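Local coordinates for protein putative ABC transporter subunit, substrate-binding component (Rhodopseudomonas palustris, PDB 4EVS) that binds 4-hydroxybenzoate and probably delivers it and related lignin-derived benzoates to an ABC transporter for uptake, at residues Q65-I68 and V69-V73; A158-K161 and T162-E166; T181-G184 and P185-Q188. All blocks are in the same frame, centred on the assembly; numbering follows the deposited sequence. Where two conformers were deposited one is given.

The three contacts follow one another along the chain, each a local turn at or near a helix end in the periplasmic binding protein fold. Contact 1 ends helix 57-69, which links strands 43-51 and 75-78 of the six-stranded sheet; contacts 2 and 3 lie on helices 150-165 and 184-193, which flank the other sheet, with strand 169-176 between them in sequence. Contact 1 lies far from both, with centres about 44 Å from contact 2 and 43 Å from contact 3, whereas the last two are about 25 Å apart. No residue of the three lines the 4-hydroxybenzoate pocket (the side chains of A158 and F183 are about 13 Å from the ligand), consistent with a place in the framework of the two lobes.

Contact 1: Q65-I68 and V69-V73; sequences QELI and VKEKV
The side chains of E66 and E71 pass each other at a slant at the C-terminal end of helix 57-69, within the beta-alpha-beta crossover that carries the chain from strand 43-51 to strand 75-78. E66 extends from its backbone with CG opposite N (chi1 175°), then bends at chi2, laying its carboxylate against the aliphatic part of E71: OE2 of E66 is 3.5 Å from CG of E71. The two carboxylate planes are turned 44° from each other, and E66 OE2 lies 3.7 Å from E71 OE2. R50 of strand 43-51, salt-bridged to both E66 and E71, probably offsets this closeness of like charges. On the buried flank, L67 slants across both E71 and V73, its CD2 methyl touching E71 CG and, at 4.0 Å, V73 CG1; V48 and I11 receive the same leucine on the sheet. The backbone widens as the helix ends. E66 O accepts from K70 N at 2.8 Å and also from E71 N, the latter a pi-type i to i+5 bond lying in the carbonyl plane. L67 O then reaches six residues on to V73 N at 3.1 Å, in an almost straight bond (175° at the hydrogen), while both methyls of V73 rest near the same oxygen. K72, with positive phi, makes the reversal possible and directs its CA-H at I68 O, CA to O 3.3 Å.

Contact 2: A158-K161 and T162-E166; sequences AFKK and TFEAE
The carbonyl oxygen of A158 is gripped twice by T162, one turn further along helix 150-165, the connecting helix of the beta-alpha-beta unit 141-147, 150-165, 169-176. T162 N reaches A158 O at 3.1 Å, and the hydroxyl OG1 donates to that same oxygen at 2.9 Å, the two arriving from opposite faces of the carbonyl plane. With chi1 at -54°, OG1 sits beside its own backbone N and can turn back along the helix. Ordinary i to i+4 bonds carry the ladder through these last turns: F163 N to F159 O at 2.9 Å, E164 N to K160 O at 3.0 Å and A165 N to K161 O at 3.1 Å. At the helix end E166 N donates to T162 O, with a weak second bond to F163 O, and E166 O accepts from K135 NZ. K160 and E164 run side by side, yet K160 NZ stays 5.7 Å from E164 OE2; the amine instead makes a long, weak ion pair with E156. On the buried side F159 CE1 meets F163 CB at 3.5 Å; the two side chains lie alongside and point the same way, their ring planes 35° apart. Cutting F159 back to an alanine removes the ring, which is likely to open a gap beside F163 CB and leave F199 without its stacking partner. F159 and F163 both rest on V142 of strand 141-147, T162 leans on A131 of helix 123-136, and E164 touches V170 of strand 169-176.

Contact 3: T181-G184 and P185-Q188; sequences TDFG and PIMQ
F183 O accepts from M187 N at 3.2 Å and G184 O from Q188 N at 3.1 Å, the i to i+4 bonds that start helix 184-193 as the chain leaves the preceding loop. D182 prepares this start with an Asx turn: its OD1 accepts from G184 N, a capping bond in which the N-H comes from above the carboxylate plane, 37° out of it. Its CG opposite the backbone N (chi1 179°) brings that carboxylate forward over the first turn, where it crosses the P185 ring at about a right angle; OD1 lies 3.2 Å from P185 CD. P185 has no N-H to donate, so a proline fits here at the first turn of the helix without costing a bond. The next amide, I186 N, gives its hydrogen to a water at 2.8 Å, and the same water donates to D182 O, bridging the loop to the helix. On the buried side the side chains meet through apolar atoms. I186 turns CG1 away from its own N, which leaves CG2 as the branch nearest F183: this methyl lies at the edge of the phenyl ring, near its plane, and 4.1 Å from F183 CB. M187, deposited as selenomethionine, brings CE to 4.2 Å from F183 CB, while its CG passes close to F183 O. Q188 is exposed and its side chain runs away from residues 181-184, with NE2 weakly bonded to D192 OD1. The buried residues join two parts of the lobe: F183 and M187 pack on A214 of helix 206-217, with F211 and Y215 also against M187, whereas F183 meets M176 and I186 meets V174 of strand 169-176, the strand that precedes this helix.

Contact 1: Q65-I68 and V69-V73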
loop_
_atom_site.group_PDB
_atom_site.type_symbol
_atom_site.label_atom_id
_atom_site.label_comp_id
_atom_site.label_asym_id
_atom_site.label_seq_id
_atom_site.Cartn_x
_atom_site.Cartn_y
_atom_site.Cartn_z
ATOM N N GLN A 65 19.912 10.891 -0.445
ATOM C CA GLN A 65 21.118 11.596 -0.855
ATOM C C GLN A 65 22.358 10.741 -0.575
ATOM O O GLN A 65 23.257 10.651 -1.416
ATOM C CB GLN A 65 21.190 12.973 -0.154
ATOM C CG GLN A 65 20.110 13.942 -0.627
ATOM C CD GLN A 65 20.059 15.185 0.199
ATOM O OE1 GLN A 65 20.246 15.123 1.427
ATOM N NE2 GLN A 65 19.789 16.334 -0.453
ATOM N N GLU A 66 22.401 10.086 0.572
ATOM C CA GLU A 66 23.550 9.228 0.945
ATOM C C GLU A 66 23.629 8.041 -0.028
ATOM O O GLU A 66 24.723 7.595 -0.396
ATOM C CB GLU A 66 23.413 8.681 2.381
ATOM C CG GLU A 66 24.537 7.639 2.873
ATOM C CD GLU A 66 24.418 6.084 2.521
ATOM O OE1 GLU A 66 23.407 5.526 2.086
ATOM O OE2 GLU A 66 25.432 5.383 2.716
ATOM N N LEU A 67 22.484 7.461 -0.355
ATOM C CA LEU A 67 22.433 6.323 -1.268
ATOM C C LEU A 67 22.935 6.707 -2.657
ATOM O O LEU A 67 23.635 5.942 -3.339
ATOM C CB LEU A 67 21.025 5.731 -1.371
ATOM C CG LEU A 67 20.488 4.975 -0.161
ATOM C CD1 LEU A 67 18.934 4.782 -0.249
ATOM C CD2 LEU A 67 21.275 3.625 -0.042
ATOM N N ILE A 68 22.538 7.885 -3.117
ATOM C CA ILE A 68 22.983 8.387 -4.384
ATOM C C ILE A 68 24.497 8.696 -4.370
ATOM O O ILE A 68 25.237 8.283 -5.277
ATOM C CB ILE A 68 22.186 9.642 -4.775
ATOM C CG1 ILE A 68 20.763 9.239 -5.156
ATOM C CG2 ILE A 68 22.857 10.383 -5.923
ATOM C CD1 ILE A 68 19.764 10.415 -5.054
ATOM N N VAL A 69 24.941 9.450 -3.370
ATOM C CA VAL A 69 26.314 9.987 -3.361
ATOM C C VAL A 69 27.386 9.000 -2.879
ATOM O O VAL A 69 28.455 8.871 -3.496
ATOM C CB VAL A 69 26.376 11.298 -2.505
ATOM C CG1 VAL A 69 27.829 11.750 -2.348
ATOM C CG2 VAL A 69 25.438 12.377 -3.134
ATOM N N LYS A 70 27.091 8.300 -1.791
ATOM C CA LYS A 70 28.082 7.452 -1.138
ATOM C C LYS A 70 27.966 5.965 -1.564
ATOM O O LYS A 70 29.001 5.288 -1.826
ATOM C CB LYS A 70 28.024 7.665 0.386
ATOM C CG LYS A 70 28.400 9.110 0.798
ATOM C CD LYS A 70 28.489 9.391 2.307
ATOM C CE LYS A 70 28.869 10.882 2.561
ATOM N NZ LYS A 70 28.930 11.291 4.015
ATOM N N GLU A 71 26.739 5.446 -1.656
ATOM C CA GLU A 71 26.525 4.087 -2.140
ATOM C C GLU A 71 26.538 3.971 -3.656
ATOM O O GLU A 71 26.768 2.896 -4.173
ATOM C CB GLU A 71 25.231 3.494 -1.603
ATOM C CG GLU A 71 25.278 3.301 -0.147
ATOM C CD GLU A 71 26.143 2.119 0.248
ATOM O OE1 GLU A 71 26.247 1.138 -0.530
ATOM O OE2 GLU A 71 26.683 2.174 1.355
ATOM N N LYS A 72 26.317 5.078 -4.352
ATOM C CA LYS A 72 26.217 5.133 -5.817
ATOM C C LYS A 72 25.219 4.104 -6.356
ATOM O O LYS A 72 25.508 3.339 -7.278
ATOM C CB LYS A 72 27.586 4.961 -6.426
ATOM C CG LYS A 72 28.568 6.056 -5.985
ATOM C CD LYS A 72 29.928 5.896 -6.702
ATOM C CE LYS A 72 30.956 6.895 -6.215
ATOM N NZ LYS A 72 32.204 6.850 -7.038
ATOM N N VAL A 73 24.028 4.078 -5.751
ATOM C CA VAL A 73 22.928 3.226 -6.258
ATOM C C VAL A 73 22.472 3.665 -7.668
ATOM O O VAL A 73 22.576 4.847 -8.040
ATOM C CB VAL A 73 21.689 3.208 -5.314
ATOM C CG1 VAL A 73 22.097 2.736 -3.874
ATOM C CG2 VAL A 73 20.947 4.561 -5.324
#

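Contact 2: A158-K161 and T162-E166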
loop_
_atom_site.group_PDB
_atom_site.type_symbol
_atom_site.label_atom_id
_atom_site.label_comp_id
_atom_site.label_asym_id
_atom_site.label_seq_id
_atom_site.Cartn_x
_atom_site.Cartn_y
_atom_site.Cartn_z
ATOM N N ALA A 158 -12.120 10.894 -2.710
ATOM C CA ALA A 158 -12.627 9.801 -3.546
ATOM C C ALA A 158 -13.948 9.248 -2.991
ATOM O O ALA A 158 -14.924 9.011 -3.744
ATOM C CB ALA A 158 -11.594 8.698 -3.627
ATOM N N PHE A 159 -13.996 9.020 -1.679
ATOM C CA PHE A 159 -15.226 8.466 -1.069
ATOM C C PHE A 159 -16.424 9.407 -1.163
ATOM O O PHE A 159 -17.498 8.997 -1.567
ATOM C CB PHE A 159 -14.972 7.998 0.353
ATOM C CG PHE A 159 -16.083 7.121 0.881
ATOM C CD1 PHE A 159 -17.269 7.661 1.312
ATOM C CD2 PHE A 159 -15.964 5.731 0.851
ATOM C CE1 PHE A 159 -18.281 6.848 1.735
ATOM C CE2 PHE A 159 -16.979 4.926 1.270
ATOM C CZ PHE A 159 -18.152 5.475 1.701
ATOM N N LYS A 160 -16.212 10.666 -0.843
ATOM C CA LYS A 160 -17.282 11.631 -0.898
ATOM C C LYS A 160 -17.851 11.679 -2.305
ATOM O O LYS A 160 -19.070 11.635 -2.481
ATOM C CB LYS A 160 -16.768 13.001 -0.550
ATOM C CG LYS A 160 -16.635 13.316 0.877
ATOM C CD LYS A 160 -16.295 14.826 1.032
ATOM C CE LYS A 160 -16.244 15.263 2.469
ATOM N NZ LYS A 160 -15.827 16.676 2.579
ATOM N N LYS A 161 -17.003 11.844 -3.309
ATOM C CA LYS A 161 -17.510 12.026 -4.675
ATOM C C LYS A 161 -18.333 10.821 -5.124
ATOM O O LYS A 161 -19.427 10.960 -5.689
ATOM C CB LYS A 161 -16.374 12.277 -5.673
ATOM C CG LYS A 161 -16.852 12.323 -7.118
ATOM C CD LYS A 161 -15.833 12.910 -8.105
ATOM C CE LYS A 161 -16.569 13.529 -9.309
ATOM N NZ LYS A 161 -17.854 12.814 -9.659
ATOM N N THR A 162 -17.785 9.638 -4.890
ATOM C CA THR A 162 -18.377 8.439 -5.420
ATOM C C THR A 162 -19.677 8.097 -4.673
ATOM O O THR A 162 -20.699 7.784 -5.294
ATOM C CB THR A 162 -17.362 7.269 -5.325
ATOM O OG1 THR A 162 -16.102 7.629 -5.976
ATOM C CG2 THR A 162 -17.953 6.018 -5.914
ATOM N N PHE A 163 -19.638 8.169 -3.342
ATOM C CA PHE A 163 -20.759 7.771 -2.511
ATOM C C PHE A 163 -21.901 8.764 -2.725
ATOM O O PHE A 163 -23.073 8.364 -2.823
ATOM C CB PHE A 163 -20.327 7.638 -1.040
ATOM C CG PHE A 163 -21.390 7.091 -0.129
ATOM C CD1 PHE A 163 -21.921 5.827 -0.322
ATOM C CD2 PHE A 163 -21.910 7.871 0.890
ATOM C CE1 PHE A 163 -22.918 5.334 0.496
ATOM C CE2 PHE A 163 -22.890 7.355 1.731
ATOM C CZ PHE A 163 -23.397 6.107 1.528
ATOM N N GLU A 164 -21.579 10.053 -2.807
ATOM C CA GLU A 164 -22.627 11.069 -2.987
ATOM C C GLU A 164 -23.299 10.917 -4.351
ATOM O O GLU A 164 -24.522 11.090 -4.502
ATOM C CB GLU A 164 -22.057 12.470 -2.741
ATOM C CG GLU A 164 -21.771 12.702 -1.224
ATOM C CD GLU A 164 -21.044 14.026 -0.912
ATOM O OE1 GLU A 164 -21.114 14.961 -1.728
ATOM O OE2 GLU A 164 -20.369 14.119 0.156
ATOM N N ALA A 165 -22.528 10.524 -5.355
ATOM C CA ALA A 165 -23.072 10.335 -6.708
ATOM C C ALA A 165 -24.049 9.176 -6.775
ATOM O O ALA A 165 -25.004 9.207 -7.570
ATOM C CB ALA A 165 -21.928 10.135 -7.715
ATOM N N GLU A 166 -23.859 8.198 -5.899
ATOM C CA GLU A 166 -24.749 7.058 -5.788
ATOM C C GLU A 166 -25.936 7.333 -4.891
ATOM O O GLU A 166 -26.765 6.433 -4.664
ATOM C CB GLU A 166 -23.988 5.879 -5.200
ATOM C CG GLU A 166 -22.847 5.454 -6.051
ATOM C CD GLU A 166 -21.967 4.488 -5.358
ATOM O OE1 GLU A 166 -21.789 4.582 -4.101
ATOM O OE2 GLU A 166 -21.449 3.625 -6.092
#

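Contact 3: T181-G184 and P185-Q188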
loop_
_atom_site.group_PDB
_atom_site.type_symbol
_atom_site.label_atom_id
_atom_site.label_comp_id
_atom_site.label_asym_id
_atom_site.label_seq_id
_atom_site.Cartn_x
_atom_site.Cartn_y
_atom_site.Cartn_z
ATOM N N THR A 181 -3.576 9.751 19.014
ATOM C CA THR A 181 -3.472 8.456 19.669
ATOM C C THR A 181 -4.735 8.140 20.478
ATOM O O THR A 181 -5.037 6.958 20.711
ATOM C CB THR A 181 -2.248 8.409 20.604
ATOM O OG1 THR A 181 -2.454 9.332 21.661
ATOM C CG2 THR A 181 -0.964 8.723 19.839
ATOM N N ASP A 182 -5.488 9.155 20.903
ATOM C CA ASP A 182 -6.715 8.944 21.641
ATOM C C ASP A 182 -7.906 9.004 20.702
ATOM O O ASP A 182 -8.302 10.093 20.266
ATOM C CB ASP A 182 -6.858 10.039 22.727
ATOM C CG ASP A 182 -8.114 9.920 23.546
ATOM O OD1 ASP A 182 -8.860 8.936 23.351
ATOM O OD2 ASP A 182 -8.343 10.828 24.403
ATOM N N PHE A 183 -8.468 7.834 20.388
ATOM C CA PHE A 183 -9.574 7.774 19.403
ATOM C C PHE A 183 -10.951 7.799 20.049
ATOM O O PHE A 183 -11.948 7.786 19.355
ATOM C CB PHE A 183 -9.409 6.559 18.476
ATOM C CG PHE A 183 -8.176 6.642 17.622
ATOM C CD1 PHE A 183 -8.154 7.455 16.512
ATOM C CD2 PHE A 183 -7.016 5.946 17.949
ATOM C CE1 PHE A 183 -7.003 7.553 15.730
ATOM C CE2 PHE A 183 -5.873 6.067 17.152
ATOM C CZ PHE A 183 -5.886 6.844 16.048
ATOM N N GLY A 184 -10.979 7.872 21.374
ATOM C CA GLY A 184 -12.240 7.989 22.123
ATOM C C GLY A 184 -13.081 9.163 21.653
ATOM O O GLY A 184 -14.267 8.986 21.310
ATOM N N PRO A 185 -12.468 10.358 21.563
ATOM C CA PRO A 185 -13.294 11.501 21.165
ATOM C C PRO A 185 -13.854 11.404 19.750
ATOM O O PRO A 185 -14.970 11.833 19.543
ATOM C CB PRO A 185 -12.352 12.693 21.339
ATOM C CG PRO A 185 -11.390 12.247 22.402
ATOM C CD PRO A 185 -11.200 10.775 22.193
ATOM N N ILE A 186 -13.113 10.827 18.794
ATOM C CA ILE A 186 -13.674 10.697 17.447
ATOM C C ILE A 186 -14.868 9.715 17.457
ATOM O O ILE A 186 -15.847 9.913 16.748
ATOM C CB ILE A 186 -12.610 10.287 16.364
ATOM C CG1 ILE A 186 -13.243 10.271 14.964
ATOM C CG2 ILE A 186 -12.077 8.991 16.618
ATOM C CD1 ILE A 186 -13.800 11.630 14.452
HETATM N N MSE A 187 -14.787 8.646 18.244
HETATM C CA MSE A 187 -15.904 7.700 18.299
HETATM C C MSE A 187 -17.159 8.351 18.844
HETATM O O MSE A 187 -18.246 8.089 18.364
HETATM C CB MSE A 187 -15.559 6.464 19.113
HETATM C CG MSE A 187 -14.423 5.682 18.556
HETATM SE SE MSE A 187 -14.537 5.258 16.612
HETATM C CE MSE A 187 -12.683 5.121 16.246
ATOM N N GLN A 188 -16.982 9.240 19.810
ATOM C CA GLN A 188 -18.114 9.981 20.347
ATOM C C GLN A 188 -18.707 10.895 19.267
ATOM O O GLN A 188 -19.952 10.984 19.117
ATOM C CB GLN A 188 -17.707 10.759 21.600
ATOM C CG GLN A 188 -18.856 11.469 22.272
ATOM C CD GLN A 188 -19.960 10.530 22.726
ATOM O OE1 GLN A 188 -19.693 9.456 23.275
ATOM N NE2 GLN A 188 -21.209 10.922 22.486
HETATM O O HOH W 1 -10.361 11.056 18.586
#